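Local coordinates for Abbfa_003403 (Acinetobacter baumannii, PDB 4ZXH), which is a four-domain nonribosomal peptide synthetase whose condensation, adenylation, carrier and thioesterase domains probably assemble and release a peptide product, at residues D151-S163 with E361-L373. Numbering follows the deposited sequence.
Sequences DFWSIGLLLRDVS and ERLGGMDEFKELL. With K (potassium ion), chain D; PX4 (1,2-dimyristoyl-sn-glycero-3-phosphocholine), chain C.
Segment 151-163, on helix 152-165, meets the loop segment 361-373 most closely in backbone terms at W153 and L363, whose CA atoms lie 6.8 Å apart; the two segments together bury 730 Å². No backbone hydrogen bond joins them, so side chains carry the contact. L363 splits its methyls: CD1 lies 3.7 Å from F152 CE2 and 4.0 Å from G156 CA, and CD2 packs against W153 CE3. M366, bent at chi2 (-62°), lays its CE beside G156 O and 3.7 Å from R160 CB. R160, extended from CG to NE, forms an end-on salt bridge with E368: NH1 donates to OE1 at 3.0 Å and NH2 to OE2 at 2.7 Å. Both bonds are nearly straight (166° and 170°) and lie in the guanidinium plane, yet meet the carboxylate from above its plane. S163 OG, bonded to L159 O, lies at the edge of the F369 ring, while L159 CD2 packs 3.8 Å from F369 CD1. L159 CD1 turns to the lipid PX4, and E371 O and L372 O bind potassium with L374, I376 and S391. Within the condensation domain, side chains of strand 40-49 touch F152, L159 and L373, and strand 382-383 touches E368 and F369.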
ATOM      1  N   ASP A 151       7.930 -12.933  28.330  1.00 24.51           N
ATOM      2  CA  ASP A 151       8.065 -11.492  28.318  1.00 24.57           C
ATOM      3  C   ASP A 151       9.285 -11.044  29.139  1.00 28.19           C
ATOM      4  O   ASP A 151      10.023 -11.859  29.678  1.00 31.45           O
ATOM      5  CB  ASP A 151       6.780 -10.852  28.848  1.00 27.74           C
ATOM      6  CG  ASP A 151       6.371 -11.410  30.179  1.00 33.27           C
ATOM      7  OD1 ASP A 151       7.257 -11.931  30.887  1.00 30.16           O
ATOM      8  OD2 ASP A 151       5.169 -11.324  30.527  1.00 44.53           O
ATOM      9  N   PHE A 152       9.472  -9.736  29.225  1.00 31.13           N
ATOM     10  CA  PHE A 152      10.579  -9.139  29.944  1.00 28.56           C
ATOM     11  C   PHE A 152      10.487  -9.380  31.454  1.00 33.89           C
ATOM     12  O   PHE A 152      11.503  -9.698  32.085  1.00 33.24           O
ATOM     13  CB  PHE A 152      10.632  -7.645  29.648  1.00 34.61           C
ATOM     14  CG  PHE A 152      11.932  -7.001  30.011  1.00 51.68           C
ATOM     15  CD1 PHE A 152      13.094  -7.305  29.308  1.00 57.75           C
ATOM     16  CD2 PHE A 152      11.993  -6.072  31.049  1.00 55.86           C
ATOM     17  CE1 PHE A 152      14.305  -6.708  29.648  1.00 55.10           C
ATOM     18  CE2 PHE A 152      13.192  -5.468  31.389  1.00 50.98           C
ATOM     19  CZ  PHE A 152      14.350  -5.789  30.689  1.00 51.51           C
ATOM     20  N   TRP A 153       9.290  -9.239  32.032  1.00 28.62           N
ATOM     21  CA  TRP A 153       9.117  -9.553  33.454  1.00 27.78           C
ATOM     22  C   TRP A 153       9.729 -10.944  33.716  1.00 33.36           C
ATOM     23  O   TRP A 153      10.410 -11.144  34.720  1.00 37.87           O
ATOM     24  CB  TRP A 153       7.633  -9.489  33.867  1.00 28.80           C
ATOM     25  CG  TRP A 153       7.321  -9.668  35.348  1.00 49.55           C
ATOM     26  CD1 TRP A 153       6.903 -10.812  35.957  1.00 48.54           C
ATOM     27  CD2 TRP A 153       7.373  -8.671  36.378  1.00 84.66           C
ATOM     28  NE1 TRP A 153       6.692 -10.604  37.290  1.00 54.99           N
ATOM     29  CE2 TRP A 153       6.980  -9.299  37.582  1.00 85.78           C
ATOM     30  CE3 TRP A 153       7.738  -7.319  36.410  1.00100.43           C
ATOM     31  CZ2 TRP A 153       6.943  -8.615  38.809  1.00101.50           C
ATOM     32  CZ3 TRP A 153       7.700  -6.639  37.638  1.00102.59           C
ATOM     33  CH2 TRP A 153       7.305  -7.290  38.813  1.00103.33           C
ATOM     34  N   SER A 154       9.533 -11.877  32.783  1.00 33.80           N
ATOM     35  CA  SER A 154      10.076 -13.233  32.911  1.00 28.72           C
ATOM     36  C   SER A 154      11.592 -13.236  32.869  1.00 33.94           C
ATOM     37  O   SER A 154      12.240 -13.983  33.623  1.00 26.33           O
ATOM     38  CB  SER A 154       9.534 -14.151  31.815  1.00 24.96           C
ATOM     39  OG  SER A 154       8.140 -14.371  31.987  1.00 34.34           O
ATOM     40  N   ILE A 155      12.147 -12.411  31.980  1.00 32.74           N
ATOM     41  CA  ILE A 155      13.591 -12.240  31.887  1.00 32.67           C
ATOM     42  C   ILE A 155      14.178 -11.891  33.255  1.00 39.80           C
ATOM     43  O   ILE A 155      15.156 -12.492  33.694  1.00 55.71           O
ATOM     44  CB  ILE A 155      13.976 -11.139  30.881  1.00 38.65           C
ATOM     45  CG1 ILE A 155      13.755 -11.610  29.433  1.00 44.26           C
ATOM     46  CG2 ILE A 155      15.418 -10.719  31.075  1.00 35.72           C
ATOM     47  CD1 ILE A 155      14.190 -13.024  29.184  1.00 43.82           C
ATOM     48  N   GLY A 156      13.559 -10.939  33.941  1.00 27.01           N
ATOM     49  CA  GLY A 156      14.067 -10.499  35.219  1.00 28.35           C
ATOM     50  C   GLY A 156      13.986 -11.592  36.264  1.00 33.55           C
ATOM     51  O   GLY A 156      14.887 -11.757  37.066  1.00 33.23           O
ATOM     52  N   LEU A 157      12.889 -12.333  36.257  1.00 32.85           N
ATOM     53  CA  LEU A 157      12.756 -13.474  37.133  1.00 31.13           C
ATOM     54  C   LEU A 157      13.889 -14.458  36.876  1.00 36.86           C
ATOM     55  O   LEU A 157      14.441 -15.053  37.795  1.00 41.99           O
ATOM     56  CB  LEU A 157      11.411 -14.152  36.917  1.00 33.25           C
ATOM     57  CG  LEU A 157      10.179 -13.462  37.489  1.00 34.99           C
ATOM     58  CD1 LEU A 157       8.959 -14.288  37.134  1.00 37.61           C
ATOM     59  CD2 LEU A 157      10.301 -13.339  38.984  1.00 28.11           C
ATOM     60  N   LEU A 158      14.240 -14.615  35.610  1.00 36.78           N
ATOM     61  CA  LEU A 158      15.204 -15.621  35.237  1.00 34.70           C
ATOM     62  C   LEU A 158      16.607 -15.103  35.511  1.00 36.61           C
ATOM     63  O   LEU A 158      17.451 -15.807  36.086  1.00 39.24           O
ATOM     64  CB  LEU A 158      15.012 -15.991  33.784  1.00 37.89           C
ATOM     65  CG  LEU A 158      15.647 -17.294  33.334  1.00 39.74           C
ATOM     66  CD1 LEU A 158      15.447 -18.356  34.391  1.00 32.48           C
ATOM     67  CD2 LEU A 158      14.993 -17.705  32.010  1.00 32.08           C
ATOM     68  N   LEU A 159      16.830 -13.849  35.130  1.00 29.62           N
ATOM     69  CA  LEU A 159      18.090 -13.151  35.388  1.00 26.47           C
ATOM     70  C   LEU A 159      18.471 -13.159  36.869  1.00 32.78           C
ATOM     71  O   LEU A 159      19.618 -13.416  37.234  1.00 37.86           O
ATOM     72  CB  LEU A 159      17.992 -11.715  34.896  1.00 28.24           C
ATOM     73  CG  LEU A 159      19.161 -10.796  35.215  1.00 33.72           C
ATOM     74  CD1 LEU A 159      20.465 -11.431  34.759  1.00 26.12           C
ATOM     75  CD2 LEU A 159      18.950  -9.449  34.537  1.00 30.05           C
ATOM     76  N   ARG A 160      17.505 -12.875  37.729  1.00 28.13           N
ATOM     77  CA  ARG A 160      17.819 -12.794  39.129  1.00 29.48           C
ATOM     78  C   ARG A 160      18.170 -14.187  39.642  1.00 36.31           C
ATOM     79  O   ARG A 160      19.188 -14.374  40.297  1.00 39.90           O
ATOM     80  CB  ARG A 160      16.669 -12.194  39.927  1.00 28.74           C
ATOM     81  CG  ARG A 160      17.070 -11.980  41.391  1.00 38.02           C
ATOM     82  CD  ARG A 160      16.107 -11.167  42.224  1.00 30.43           C
ATOM     83  NE  ARG A 160      16.858 -10.764  43.404  1.00 53.03           N
ATOM     84  CZ  ARG A 160      17.559  -9.636  43.487  1.00 48.99           C
ATOM     85  NH1 ARG A 160      17.566  -8.775  42.463  1.00 47.20           N
ATOM     86  NH2 ARG A 160      18.255  -9.371  44.589  1.00 36.66           N
ATOM     87  N   ASP A 161      17.338 -15.167  39.319  1.00 34.27           N
ATOM     88  CA  ASP A 161      17.604 -16.542  39.712  1.00 29.67           C
ATOM     89  C   ASP A 161      18.976 -17.041  39.250  1.00 34.15           C
ATOM     90  O   ASP A 161      19.737 -17.587  40.044  1.00 40.99           O
ATOM     91  CB  ASP A 161      16.522 -17.457  39.164  1.00 34.76           C
ATOM     92  CG  ASP A 161      16.518 -18.814  39.823  1.00 41.73           C
ATOM     93  OD1 ASP A 161      16.119 -18.903  41.017  1.00 55.44           O
ATOM     94  OD2 ASP A 161      16.892 -19.788  39.134  1.00 34.12           O
ATOM     95  N   VAL A 162      19.305 -16.848  37.977  1.00 37.97           N
ATOM     96  CA  VAL A 162      20.561 -17.384  37.471  1.00 35.66           C
ATOM     97  C   VAL A 162      21.760 -16.657  38.084  1.00 45.28           C
ATOM     98  O   VAL A 162      22.806 -17.257  38.332  1.00 50.15           O
ATOM     99  CB  VAL A 162      20.607 -17.315  35.947  1.00 31.53           C
ATOM    100  CG1 VAL A 162      21.964 -17.763  35.421  1.00 26.16           C
ATOM    101  CG2 VAL A 162      19.525 -18.198  35.386  1.00 25.73           C
ATOM    102  N   SER A 163      21.596 -15.372  38.364  1.00 39.76           N
ATOM    103  CA  SER A 163      22.631 -14.614  39.047  1.00 30.12           C
ATOM    104  C   SER A 163      22.920 -15.158  40.452  1.00 40.00           C
ATOM    105  O   SER A 163      24.065 -15.176  40.899  1.00 47.04           O
ATOM    106  CB  SER A 163      22.219 -13.151  39.125  1.00 32.40           C
ATOM    107  OG  SER A 163      22.356 -12.523  37.862  1.00 32.98           O
ATOM    108  N   GLU A 361       8.458   0.540  30.934  1.00 48.43           N
ATOM    109  CA  GLU A 361       8.768  -0.625  31.733  1.00 62.76           C
ATOM    110  C   GLU A 361       9.787  -0.357  32.823  1.00 68.21           C
ATOM    111  O   GLU A 361      10.882   0.134  32.553  1.00 69.85           O
ATOM    112  CB  GLU A 361       9.251  -1.761  30.848  1.00 69.91           C
ATOM    113  CG  GLU A 361       9.187  -3.093  31.556  1.00 84.39           C
ATOM    114  CD  GLU A 361       9.000  -4.246  30.601  1.00 94.31           C
ATOM    115  OE1 GLU A 361       9.083  -4.029  29.367  1.00 89.32           O
ATOM    116  OE2 GLU A 361       8.750  -5.368  31.095  1.00101.42           O
ATOM    117  N   ARG A 362       9.395  -0.672  34.056  1.00 65.03           N
ATOM    118  CA  ARG A 362      10.316  -0.697  35.183  1.00 72.13           C
ATOM    119  C   ARG A 362      10.047  -1.960  36.008  1.00 77.07           C
ATOM    120  O   ARG A 362       8.960  -2.126  36.559  1.00 80.63           O
ATOM    121  CB  ARG A 362      10.183   0.572  36.043  1.00 64.93           C
ATOM    122  N   LEU A 363      11.025  -2.865  36.062  1.00 68.66           N
ATOM    123  CA  LEU A 363      10.927  -4.042  36.927  1.00 59.61           C
ATOM    124  C   LEU A 363      11.103  -3.669  38.392  1.00 60.26           C
ATOM    125  O   LEU A 363      11.813  -2.714  38.713  1.00 62.32           O
ATOM    126  CB  LEU A 363      11.971  -5.088  36.553  1.00 50.16           C
ATOM    127  CG  LEU A 363      11.905  -5.581  35.114  1.00 52.99           C
ATOM    128  CD1 LEU A 363      12.944  -6.681  34.876  1.00 46.69           C
ATOM    129  CD2 LEU A 363      10.484  -6.043  34.781  1.00 51.32           C
ATOM    130  N   GLY A 364      10.463  -4.429  39.277  1.00 56.41           N
ATOM    131  CA  GLY A 364      10.640  -4.226  40.704  1.00 52.08           C
ATOM    132  C   GLY A 364      11.535  -5.289  41.309  1.00 50.81           C
ATOM    133  O   GLY A 364      11.605  -6.413  40.808  1.00 50.64           O
ATOM    134  N   GLY A 365      12.216  -4.943  42.395  1.00 51.59           N
ATOM    135  CA  GLY A 365      13.100  -5.888  43.053  1.00 51.09           C
ATOM    136  C   GLY A 365      14.228  -6.326  42.136  1.00 55.73           C
ATOM    137  O   GLY A 365      14.619  -7.499  42.139  1.00 52.70           O
ATOM    138  N   MET A 366      14.726  -5.382  41.332  1.00 52.91           N
ATOM    139  CA  MET A 366      15.914  -5.586  40.506  1.00 39.26           C
ATOM    140  C   MET A 366      16.929  -4.428  40.659  1.00 43.46           C
ATOM    141  O   MET A 366      17.609  -4.064  39.701  1.00 49.02           O
ATOM    142  CB  MET A 366      15.519  -5.744  39.028  1.00 41.79           C
ATOM    143  CG  MET A 366      14.707  -6.999  38.714  1.00 45.01           C
ATOM    144  SD  MET A 366      15.535  -8.584  39.038  1.00 53.39           S
ATOM    145  CE  MET A 366      14.069  -9.590  39.323  1.00 56.70           C
ATOM    146  N   ASP A 367      17.045  -3.862  41.859  1.00 44.87           N
ATOM    147  CA  ASP A 367      17.923  -2.709  42.079  1.00 51.11           C
ATOM    148  C   ASP A 367      19.385  -2.923  41.659  1.00 48.71           C
ATOM    149  O   ASP A 367      19.978  -2.050  41.009  1.00 44.04           O
ATOM    150  CB  ASP A 367      17.870  -2.292  43.546  1.00 63.93           C
ATOM    151  CG  ASP A 367      16.516  -1.709  43.942  1.00 81.87           C
ATOM    152  OD1 ASP A 367      15.711  -1.386  43.040  1.00 82.07           O
ATOM    153  OD2 ASP A 367      16.254  -1.573  45.159  1.00 92.44           O
ATOM    154  N   GLU A 368      19.952  -4.081  42.017  1.00 45.17           N
ATOM    155  CA  GLU A 368      21.324  -4.441  41.643  1.00 35.39           C
ATOM    156  C   GLU A 368      21.557  -4.414  40.138  1.00 42.51           C
ATOM    157  O   GLU A 368      22.692  -4.251  39.696  1.00 45.05           O
ATOM    158  CB  GLU A 368      21.691  -5.840  42.163  1.00 40.82           C
ATOM    159  CG  GLU A 368      21.456  -6.106  43.658  1.00 47.24           C
ATOM    160  CD  GLU A 368      20.035  -6.585  43.952  1.00 55.15           C
ATOM    161  OE1 GLU A 368      19.125  -6.312  43.135  1.00 60.55           O
ATOM    162  OE2 GLU A 368      19.825  -7.250  44.985  1.00 39.42           O
ATOM    163  N   PHE A 369      20.480  -4.577  39.361  1.00 38.45           N
ATOM    164  CA  PHE A 369      20.549  -4.694  37.903  1.00 36.39           C
ATOM    165  C   PHE A 369      20.071  -3.452  37.169  1.00 43.56           C
ATOM    166  O   PHE A 369      20.004  -3.450  35.935  1.00 46.71           O
ATOM    167  CB  PHE A 369      19.708  -5.880  37.417  1.00 30.15           C
ATOM    168  CG  PHE A 369      20.117  -7.192  37.993  1.00 32.34           C
ATOM    169  CD1 PHE A 369      21.009  -8.008  37.321  1.00 34.74           C
ATOM    170  CD2 PHE A 369      19.614  -7.616  39.212  1.00 36.56           C
ATOM    171  CE1 PHE A 369      21.392  -9.240  37.862  1.00 36.60           C
ATOM    172  CE2 PHE A 369      20.002  -8.833  39.762  1.00 39.69           C
ATOM    173  CZ  PHE A 369      20.887  -9.649  39.079  1.00 32.21           C
ATOM    174  N   LYS A 370      19.720  -2.409  37.917  1.00 49.61           N
ATOM    175  CA  LYS A 370      19.150  -1.194  37.336  1.00 43.32           C
ATOM    176  C   LYS A 370      20.023  -0.643  36.200  1.00 39.65           C
ATOM    177  O   LYS A 370      19.629  -0.649  35.033  1.00 37.11           O
ATOM    178  CB  LYS A 370      18.956  -0.145  38.430  1.00 52.58           C
ATOM    179  CG  LYS A 370      18.482   1.228  37.966  1.00 61.15           C
ATOM    180  CD  LYS A 370      18.421   2.216  39.151  1.00 67.81           C
ATOM    181  CE  LYS A 370      18.312   3.674  38.688  1.00 68.64           C
ATOM    182  NZ  LYS A 370      19.533   4.146  37.958  1.00 65.29           N
ATOM    183  N   GLU A 371      21.227  -0.209  36.541  1.00 42.83           N
ATOM    184  CA  GLU A 371      22.104   0.404  35.559  1.00 43.88           C
ATOM    185  C   GLU A 371      22.573  -0.570  34.459  1.00 43.65           C
ATOM    186  O   GLU A 371      22.812  -0.143  33.331  1.00 46.85           O
ATOM    187  CB  GLU A 371      23.297   1.042  36.277  1.00 42.24           C
ATOM    188  CG  GLU A 371      22.848   2.033  37.336  1.00 51.21           C
ATOM    189  CD  GLU A 371      23.989   2.842  37.921  1.00 67.53           C
ATOM    190  OE1 GLU A 371      25.108   2.753  37.387  1.00 64.13           O
ATOM    191  OE2 GLU A 371      23.772   3.566  38.922  1.00 77.98           O
ATOM    192  N   LEU A 372      22.676  -1.865  34.765  1.00 39.16           N
ATOM    193  CA  LEU A 372      23.059  -2.860  33.746  1.00 39.47           C
ATOM    194  C   LEU A 372      22.027  -2.996  32.631  1.00 39.32           C
ATOM    195  O   LEU A 372      22.372  -3.319  31.501  1.00 44.60           O
ATOM    196  CB  LEU A 372      23.268  -4.241  34.366  1.00 28.62           C
ATOM    197  CG  LEU A 372      24.519  -4.476  35.199  1.00 36.41           C
ATOM    198  CD1 LEU A 372      24.522  -5.900  35.720  1.00 38.42           C
ATOM    199  CD2 LEU A 372      25.750  -4.208  34.370  1.00 32.61           C
ATOM    200  N   LEU A 373      20.764  -2.767  32.967  1.00 39.25           N
ATOM    201  CA  LEU A 373      19.662  -2.995  32.046  1.00 34.47           C
ATOM    202  C   LEU A 373      19.274  -1.744  31.260  1.00 37.96           C
ATOM    203  O   LEU A 373      18.398  -1.799  30.403  1.00 40.49           O
ATOM    204  CB  LEU A 373      18.444  -3.517  32.807  1.00 37.13           C
ATOM    205  CG  LEU A 373      18.556  -4.908  33.428  1.00 36.75           C
ATOM    206  CD1 LEU A 373      17.235  -5.344  34.050  1.00 35.34           C
ATOM    207  CD2 LEU A 373      18.993  -5.903  32.374  1.00 36.67           C
TER
HETATM  208  K     K D1403      23.459  -0.718  30.558  1.00 46.94           K
HETATM  209  O1  PX4 C1402      35.580 -23.308  26.513  1.00148.30           O
HETATM  210  O2  PX4 C1402      37.105 -21.226  26.877  1.00149.11           O
HETATM  211  P1  PX4 C1402      36.139 -22.245  27.433  1.00150.51           P
HETATM  212  O3  PX4 C1402      36.797 -22.918  28.747  1.00119.53           O
HETATM  213  C1  PX4 C1402      37.417 -24.205  28.771  1.00121.26           C
HETATM  214  C2  PX4 C1402      38.143 -24.366  30.111  1.00122.29           C
HETATM  215  N1  PX4 C1402      38.629 -25.742  30.351  1.00123.08           N
HETATM  216  C3  PX4 C1402      39.131 -26.348  29.106  1.00120.67           C
HETATM  217  C4  PX4 C1402      39.721 -25.699  31.340  1.00121.87           C
HETATM  218  C5  PX4 C1402      37.543 -26.567  30.901  1.00122.03           C
HETATM  219  O4  PX4 C1402      34.912 -21.457  28.134  1.00111.11           O
HETATM  220  C6  PX4 C1402      34.746 -20.037  28.106  1.00103.62           C
HETATM  221  C7  PX4 C1402      33.254 -19.728  28.177  1.00 92.79           C
HETATM  222  C8  PX4 C1402      32.573 -20.895  27.466  1.00 90.53           C
HETATM  223  O5  PX4 C1402      31.158 -20.727  27.462  1.00 89.45           O
HETATM  224  C9  PX4 C1402      30.256 -21.869  27.545  1.00 75.52           C
HETATM  225  O6  PX4 C1402      30.693 -22.981  27.784  1.00 74.96           O
HETATM  226  C10 PX4 C1402      28.777 -21.663  27.344  1.00 63.37           C
HETATM  227  C11 PX4 C1402      28.035 -21.692  28.673  1.00 48.53           C
HETATM  228  C12 PX4 C1402      27.274 -20.388  28.857  1.00 36.92           C
HETATM  229  C13 PX4 C1402      25.948 -20.671  29.550  1.00 32.33           C
HETATM  230  C14 PX4 C1402      25.824 -19.840  30.816  1.00 30.88           C
HETATM  231  C15 PX4 C1402      24.718 -20.428  31.673  1.00 28.27           C
HETATM  232  C16 PX4 C1402      23.657 -19.380  31.940  1.00 21.25           C
HETATM  233  C17 PX4 C1402      22.429 -20.015  32.566  1.00 20.78           C
HETATM  234  C18 PX4 C1402      21.453 -20.465  31.480  1.00 26.15           C
HETATM  235  C19 PX4 C1402      20.255 -19.536  31.369  1.00 18.92           C
HETATM  236  C20 PX4 C1402      19.608 -19.681  29.996  1.00 32.76           C
HETATM  237  C21 PX4 C1402      18.335 -18.840  29.903  1.00 34.96           C
HETATM  238  C22 PX4 C1402      18.037 -18.378  28.485  1.00 25.51           C
HETATM  239  O7  PX4 C1402      32.803 -19.642  29.538  1.00 82.08           O
HETATM  240  C23 PX4 C1402      31.968 -18.462  29.797  1.00 68.97           C
HETATM  241  O8  PX4 C1402      32.138 -17.492  29.084  1.00 70.77           O
HETATM  242  C24 PX4 C1402      30.910 -18.459  30.905  1.00 54.67           C
HETATM  243  C25 PX4 C1402      30.130 -17.145  31.087  1.00 38.16           C
HETATM  244  C26 PX4 C1402      28.964 -17.274  32.085  1.00 31.81           C
HETATM  245  C27 PX4 C1402      28.110 -15.995  32.200  1.00 29.80           C
HETATM  246  C28 PX4 C1402      26.976 -16.083  33.227  1.00 29.52           C
HETATM  247  C29 PX4 C1402      26.129 -14.802  33.329  1.00 22.84           C
HETATM  248  C30 PX4 C1402      25.034 -14.879  34.404  1.00 26.54           C
HETATM  249  C31 PX4 C1402      23.745 -14.068  34.126  1.00 35.08           C
HETATM  250  C32 PX4 C1402      22.833 -14.801  33.130  1.00 45.08           C
HETATM  251  C33 PX4 C1402      21.350 -14.402  33.130  1.00 45.07           C
HETATM  252  C34 PX4 C1402      20.659 -14.807  31.823  1.00 41.96           C
HETATM  253  C35 PX4 C1402      19.169 -15.148  31.924  1.00 33.83           C
HETATM  254  C36 PX4 C1402      18.317 -14.241  31.049  1.00 18.96           C